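Local coordinates for hemolysin-related protein (Vibrio cholerae serotype O1, PDB 5V6F) that probably targets mammalian glycans, binding mannotriose through its second beta-prism lectin domain, at residues 66-77 against 102-113. Residues are numbered along the deposited sequence; the frame is centred on the assembly and turned at random.
Sequences QSVEVTSGLYNW and YASNKKVETYTV. With BMA (beta-D-mannopyranose), chain B; MAN (alpha-D-mannopyranose), chain C; MAN (alpha-D-mannopyranose), chain D; SO4 (sulfate ion), chain E.
V70 and E109 pair through two backbone hydrogen bonds, V70 N to E109 O and E109 N to V70 O, both 2.8 Å. The same two-way pairing joins V68 with Y111 and S72 with K107, zipping antiparallel strand 66-75 to 106-112, an outermost strand of one four-stranded sheet of the beta-prism. Past S72 a beta bulge shifts the register by one; at G73 a side chain would collide with S104 O and K106 CG, so glycine suits the bulge. L74 and S104 then resume the pairing, and N76 N ends it on Y102 O.

Beta-branched and aliphatic groups suit the strand surfaces: V108 CG1 packs on E69 CG at 3.4 Å, while V68 and V70 turn to the face they share with S72 and E109, against F7. On that face one water receives the S72 hydroxyl proton and donates to V70 O and E109 OE1. K107, extended beyond CG, passes S72 CB with its CE; K107 NZ forms a salt bridge to E109 OE2 (2.9 Å) and also hydrogen-bonds G8 O.

Toward the sugar, W77 lays one indole face against the mannose BMA, while its CZ3 edge meets Y102 CD2 at 3.8 Å. Y75, CG anti to its backbone N (chi1 -171°), hydrogen-bonds BMA O4 through its OH (2.8 Å), in the ring plane. Strand pairing thus continues into the glycan pocket: W77 probably offers CH-pi contact, Y75 the hydrogen bond, and Y102, also stacked on F31, probably helps place the indole.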
loop_
_atom_site.group_PDB
_atom_site.type_symbol
_atom_site.label_atom_id
_atom_site.label_comp_id
_atom_site.label_asym_id
_atom_site.label_seq_id
_atom_site.Cartn_x
_atom_site.Cartn_y
_atom_site.Cartn_z
ATOM N N GLN A 66 2.986 -13.482 0.616
ATOM C CA GLN A 66 4.219 -13.982 0.024
ATOM C C GLN A 66 5.015 -12.878 -0.659
ATOM O O GLN A 66 6.216 -12.746 -0.413
ATOM C CB GLN A 66 3.917 -15.104 -0.978
ATOM C CG GLN A 66 5.159 -15.636 -1.689
ATOM C CD GLN A 66 4.869 -16.823 -2.587
ATOM O OE1 GLN A 66 3.748 -17.334 -2.624
ATOM N NE2 GLN A 66 5.883 -17.268 -3.320
ATOM N N SER A 67 4.369 -12.069 -1.496
ATOM C CA SER A 67 5.087 -11.043 -2.239
ATOM C C SER A 67 4.135 -9.925 -2.632
ATOM O O SER A 67 2.911 -10.087 -2.627
ATOM C CB SER A 67 5.746 -11.632 -3.488
ATOM O OG SER A 67 4.761 -12.105 -4.394
ATOM N N VAL A 68 4.723 -8.783 -2.984
ATOM C CA VAL A 68 3.976 -7.651 -3.513
ATOM C C VAL A 68 4.583 -7.240 -4.843
ATOM O O VAL A 68 5.788 -7.378 -5.075
ATOM C CB VAL A 68 3.951 -6.449 -2.541
ATOM C CG1 VAL A 68 3.163 -6.796 -1.287
ATOM C CG2 VAL A 68 5.370 -6.004 -2.184
ATOM N N GLU A 69 3.722 -6.741 -5.723
ATOM C CA GLU A 69 4.108 -6.122 -6.984
ATOM C C GLU A 69 3.460 -4.748 -6.971
ATOM O O GLU A 69 2.234 -4.642 -7.071
ATOM C CB GLU A 69 3.639 -6.964 -8.170
ATOM C CG GLU A 69 4.086 -6.497 -9.533
ATOM C CD GLU A 69 3.610 -7.432 -10.627
ATOM O OE1 GLU A 69 2.476 -7.255 -11.115
ATOM O OE2 GLU A 69 4.361 -8.367 -10.977
ATOM N N VAL A 70 4.269 -3.704 -6.805
ATOM C CA VAL A 70 3.780 -2.352 -6.558
ATOM C C VAL A 70 3.995 -1.529 -7.818
ATOM O O VAL A 70 5.131 -1.390 -8.287
ATOM C CB VAL A 70 4.491 -1.704 -5.360
ATOM C CG1 VAL A 70 3.946 -0.299 -5.102
ATOM C CG2 VAL A 70 4.338 -2.570 -4.119
ATOM N N THR A 71 2.914 -0.976 -8.355
ATOM C CA THR A 71 2.983 -0.096 -9.513
ATOM C C THR A 71 2.810 1.346 -9.046
ATOM O O THR A 71 1.821 1.678 -8.382
ATOM C CB THR A 71 1.923 -0.462 -10.552
ATOM O OG1 THR A 71 2.072 -1.838 -10.921
ATOM C CG2 THR A 71 2.071 0.403 -11.803
ATOM N N SER A 72 3.772 2.193 -9.394
ATOM C CA SER A 72 3.739 3.609 -9.062
ATOM C C SER A 72 3.924 4.403 -10.344
ATOM O O SER A 72 4.454 3.895 -11.333
ATOM C CB SER A 72 4.837 3.979 -8.055
ATOM O OG SER A 72 4.814 3.134 -6.919
ATOM N N GLY A 73 3.485 5.655 -10.333
ATOM C CA GLY A 73 3.703 6.490 -11.500
ATOM C C GLY A 73 3.074 7.855 -11.354
ATOM O O GLY A 73 2.630 8.255 -10.275
ATOM N N LEU A 74 3.055 8.567 -12.478
ATOM C CA LEU A 74 2.482 9.905 -12.567
ATOM C C LEU A 74 0.982 9.768 -12.784
ATOM O O LEU A 74 0.515 9.563 -13.906
ATOM C CB LEU A 74 3.136 10.695 -13.695
ATOM C CG LEU A 74 2.618 12.118 -13.909
ATOM C CD1 LEU A 74 2.788 12.966 -12.660
ATOM C CD2 LEU A 74 3.336 12.765 -15.081
ATOM N N TYR A 75 0.233 9.870 -11.689
ATOM C CA TYR A 75 -1.215 9.751 -11.723
ATOM C C TYR A 75 -1.823 10.816 -12.627
ATOM O O TYR A 75 -1.387 11.971 -12.635
ATOM C CB TYR A 75 -1.749 9.876 -10.297
ATOM C CG TYR A 75 -3.212 9.571 -10.103
ATOM C CD1 TYR A 75 -3.766 8.374 -10.544
ATOM C CD2 TYR A 75 -4.038 10.468 -9.441
ATOM C CE1 TYR A 75 -5.107 8.092 -10.349
ATOM C CE2 TYR A 75 -5.378 10.192 -9.238
ATOM C CZ TYR A 75 -5.907 9.002 -9.692
ATOM O OH TYR A 75 -7.239 8.711 -9.501
ATOM N N ASN A 76 -2.854 10.426 -13.382
ATOM C CA ASN A 76 -3.408 11.308 -14.403
ATOM C C ASN A 76 -4.045 12.565 -13.829
ATOM O O ASN A 76 -4.177 13.559 -14.552
ATOM C CB ASN A 76 -4.448 10.569 -15.240
ATOM C CG ASN A 76 -3.828 9.623 -16.241
ATOM O OD1 ASN A 76 -2.629 9.675 -16.529
ATOM N ND2 ASN A 76 -4.647 8.753 -16.780
ATOM N N TRP A 77 -4.468 12.548 -12.569
ATOM C CA TRP A 77 -5.019 13.740 -11.938
ATOM C C TRP A 77 -3.983 14.457 -11.083
ATOM O O TRP A 77 -4.328 15.396 -10.356
ATOM C CB TRP A 77 -6.269 13.374 -11.131
ATOM C CG TRP A 77 -7.415 13.081 -12.050
ATOM C CD1 TRP A 77 -8.328 13.975 -12.531
ATOM C CD2 TRP A 77 -7.745 11.818 -12.639
ATOM N NE1 TRP A 77 -9.212 13.345 -13.369
ATOM C CE2 TRP A 77 -8.875 12.020 -13.456
ATOM C CE3 TRP A 77 -7.201 10.532 -12.548
ATOM C CZ2 TRP A 77 -9.470 10.986 -14.178
ATOM C CZ3 TRP A 77 -7.795 9.509 -13.264
ATOM C CH2 TRP A 77 -8.921 9.742 -14.063
ATOM N N TYR A 102 -4.311 4.477 -15.031
ATOM C CA TYR A 102 -4.522 5.915 -14.917
ATOM C C TYR A 102 -3.253 6.637 -14.485
ATOM O O TYR A 102 -3.298 7.635 -13.760
ATOM C CB TYR A 102 -5.676 6.205 -13.964
ATOM C CG TYR A 102 -6.962 5.580 -14.441
ATOM C CD1 TYR A 102 -7.297 4.282 -14.087
ATOM C CD2 TYR A 102 -7.824 6.273 -15.278
ATOM C CE1 TYR A 102 -8.461 3.699 -14.532
ATOM C CE2 TYR A 102 -8.997 5.697 -15.732
ATOM C CZ TYR A 102 -9.309 4.409 -15.357
ATOM O OH TYR A 102 -10.474 3.828 -15.808
ATOM N N ALA A 103 -2.105 6.157 -14.959
ATOM C CA ALA A 103 -0.835 6.795 -14.664
ATOM C C ALA A 103 0.125 6.566 -15.818
ATOM O O ALA A 103 0.090 5.527 -16.485
ATOM C CB ALA A 103 -0.221 6.263 -13.366
ATOM N N SER A 104 0.982 7.552 -16.038
ATOM C CA SER A 104 2.099 7.461 -16.961
ATOM C C SER A 104 3.395 7.347 -16.164
ATOM O O SER A 104 3.396 7.365 -14.929
ATOM C CB SER A 104 2.131 8.680 -17.883
ATOM O OG SER A 104 2.431 9.856 -17.149
ATOM N N ASN A 105 4.507 7.231 -16.888
ATOM C CA ASN A 105 5.838 7.187 -16.286
ATOM C C ASN A 105 5.879 6.205 -15.119
ATOM O O ASN A 105 6.346 6.518 -14.021
ATOM C CB ASN A 105 6.273 8.581 -15.844
ATOM C CG ASN A 105 6.241 9.580 -16.978
ATOM O OD1 ASN A 105 6.680 9.283 -18.087
ATOM N ND2 ASN A 105 5.699 10.760 -16.715
ATOM N N LYS A 106 5.398 4.999 -15.372
ATOM C CA LYS A 106 5.205 4.025 -14.312
ATOM C C LYS A 106 6.482 3.246 -14.031
ATOM O O LYS A 106 7.391 3.146 -14.861
ATOM C CB LYS A 106 4.072 3.062 -14.668
ATOM C CG LYS A 106 2.692 3.723 -14.695
ATOM C CD LYS A 106 1.560 2.732 -14.959
ATOM C CE LYS A 106 1.646 2.101 -16.343
ATOM N NZ LYS A 106 1.656 3.114 -17.429
ATOM N N LYS A 107 6.547 2.716 -12.818
ATOM C CA LYS A 107 7.545 1.737 -12.423
ATOM C C LYS A 107 6.834 0.620 -11.679
ATOM O O LYS A 107 5.758 0.822 -11.109
ATOM C CB LYS A 107 8.632 2.349 -11.533
ATOM C CG LYS A 107 8.114 2.911 -10.220
ATOM C CD LYS A 107 9.258 3.355 -9.325
ATOM C CE LYS A 107 8.747 3.895 -7.993
ATOM N NZ LYS A 107 9.853 4.142 -7.022
ATOM N N VAL A 108 7.437 -0.566 -11.697
ATOM C CA VAL A 108 6.917 -1.721 -10.980
ATOM C C VAL A 108 8.028 -2.263 -10.094
ATOM O O VAL A 108 9.132 -2.538 -10.573
ATOM C CB VAL A 108 6.403 -2.810 -11.939
ATOM C CG1 VAL A 108 5.785 -3.972 -11.156
ATOM C CG2 VAL A 108 5.397 -2.227 -12.910
ATOM N N GLU A 109 7.737 -2.403 -8.803
ATOM C CA GLU A 109 8.693 -2.886 -7.816
ATOM C C GLU A 109 8.127 -4.147 -7.180
ATOM O O GLU A 109 7.004 -4.136 -6.659
ATOM C CB GLU A 109 8.980 -1.801 -6.773
ATOM C CG GLU A 109 9.657 -0.576 -7.380
ATOM C CD GLU A 109 9.613 0.656 -6.495
ATOM O OE1 GLU A 109 8.571 0.910 -5.855
ATOM O OE2 GLU A 109 10.626 1.384 -6.454
ATOM N N THR A 110 8.897 -5.232 -7.238
ATOM C CA THR A 110 8.458 -6.550 -6.800
ATOM C C THR A 110 9.338 -7.001 -5.645
ATOM O O THR A 110 10.565 -6.859 -5.700
ATOM C CB THR A 110 8.518 -7.559 -7.953
ATOM O OG1 THR A 110 7.728 -7.085 -9.052
ATOM C CG2 THR A 110 7.988 -8.914 -7.515
ATOM N N TYR A 111 8.711 -7.534 -4.599
ATOM C CA TYR A 111 9.425 -7.880 -3.380
ATOM C C TYR A 111 8.747 -9.062 -2.711
ATOM O O TYR A 111 7.519 -9.099 -2.597
ATOM C CB TYR A 111 9.474 -6.686 -2.422
ATOM C CG TYR A 111 10.084 -7.007 -1.080
ATOM C CD1 TYR A 111 11.460 -6.992 -0.906
ATOM C CD2 TYR A 111 9.284 -7.318 0.013
ATOM C CE1 TYR A 111 12.026 -7.282 0.319
ATOM C CE2 TYR A 111 9.839 -7.605 1.241
ATOM C CZ TYR A 111 11.214 -7.587 1.388
ATOM O OH TYR A 111 11.781 -7.875 2.606
ATOM N N THR A 112 9.558 -10.018 -2.265
ATOM C CA THR A 112 9.083 -11.227 -1.607
ATOM C C THR A 112 9.431 -11.164 -0.128
ATOM O O THR A 112 10.586 -10.919 0.236
ATOM C CB THR A 112 9.694 -12.473 -2.257
ATOM O OG1 THR A 112 9.250 -12.562 -3.614
ATOM C CG2 THR A 112 9.296 -13.745 -1.512
ATOM N N VAL A 113 8.428 -11.365 0.720
ATOM C CA VAL A 113 8.633 -11.365 2.165
ATOM C C VAL A 113 9.439 -12.606 2.525
ATOM O O VAL A 113 8.998 -13.727 2.234
ATOM C CB VAL A 113 7.295 -11.326 2.918
ATOM C CG1 VAL A 113 7.532 -11.217 4.423
ATOM C CG2 VAL A 113 6.440 -10.162 2.434
HETATM C C1 BMA B . -11.882 11.399 -11.623
HETATM C C2 BMA B . -11.746 12.528 -10.609
HETATM C C3 BMA B . -10.453 12.320 -9.783
HETATM C C4 BMA B . -10.300 10.881 -9.274
HETATM C C5 BMA B . -10.569 9.867 -10.401
HETATM C C6 BMA B . -10.624 8.447 -9.912
HETATM O O1 BMA B . -13.124 11.530 -12.273
HETATM O O2 BMA B . -12.844 12.532 -9.705
HETATM O O3 BMA B . -10.397 13.175 -8.660
HETATM O O4 BMA B . -8.974 10.708 -8.742
HETATM O O5 BMA B . -11.852 10.158 -10.993
HETATM O O6 BMA B . -11.361 8.427 -8.699
HETATM C C1 MAN C . -11.295 7.117 -8.126
HETATM C C2 MAN C . -12.273 7.075 -6.963
HETATM C C3 MAN C . -11.773 7.994 -5.862
HETATM C C4 MAN C . -10.296 7.688 -5.502
HETATM C C5 MAN C . -9.410 7.661 -6.776
HETATM C C6 MAN C . -7.969 7.199 -6.522
HETATM O O2 MAN C . -12.340 5.773 -6.392
HETATM O O3 MAN C . -12.600 7.909 -4.704
HETATM O O4 MAN C . -9.801 8.688 -4.632
HETATM O O5 MAN C . -9.995 6.770 -7.740
HETATM O O6 MAN C . -8.006 5.908 -5.914
HETATM C C1 MAN D . -9.482 14.267 -8.818
HETATM C C2 MAN D . -9.359 14.928 -7.449
HETATM C C3 MAN D . -10.665 15.663 -7.131
HETATM C C4 MAN D . -11.049 16.605 -8.284
HETATM C C5 MAN D . -11.144 15.800 -9.585
HETATM C C6 MAN D . -11.442 16.660 -10.794
HETATM O O2 MAN D . -8.319 15.912 -7.432
HETATM O O3 MAN D . -10.593 16.371 -5.898
HETATM O O4 MAN D . -12.300 17.212 -8.027
HETATM O O5 MAN D . -9.882 15.154 -9.818
HETATM O O6 MAN D . -10.506 17.726 -10.816
HETATM S S SO4 E . 4.821 4.561 -19.214
HETATM O O1 SO4 E . 6.162 5.133 -19.102
HETATM O O2 SO4 E . 3.882 5.596 -19.645
HETATM O O3 SO4 E . 4.416 4.034 -17.918
HETATM O O4 SO4 E . 4.843 3.478 -20.195
HETATM O O HOH W 1 6.822 -8.445 -11.218
HETATM O O HOH W 2 6.426 1.022 -7.586
HETATM O O HOH W 3 -0.313 11.242 -16.129
#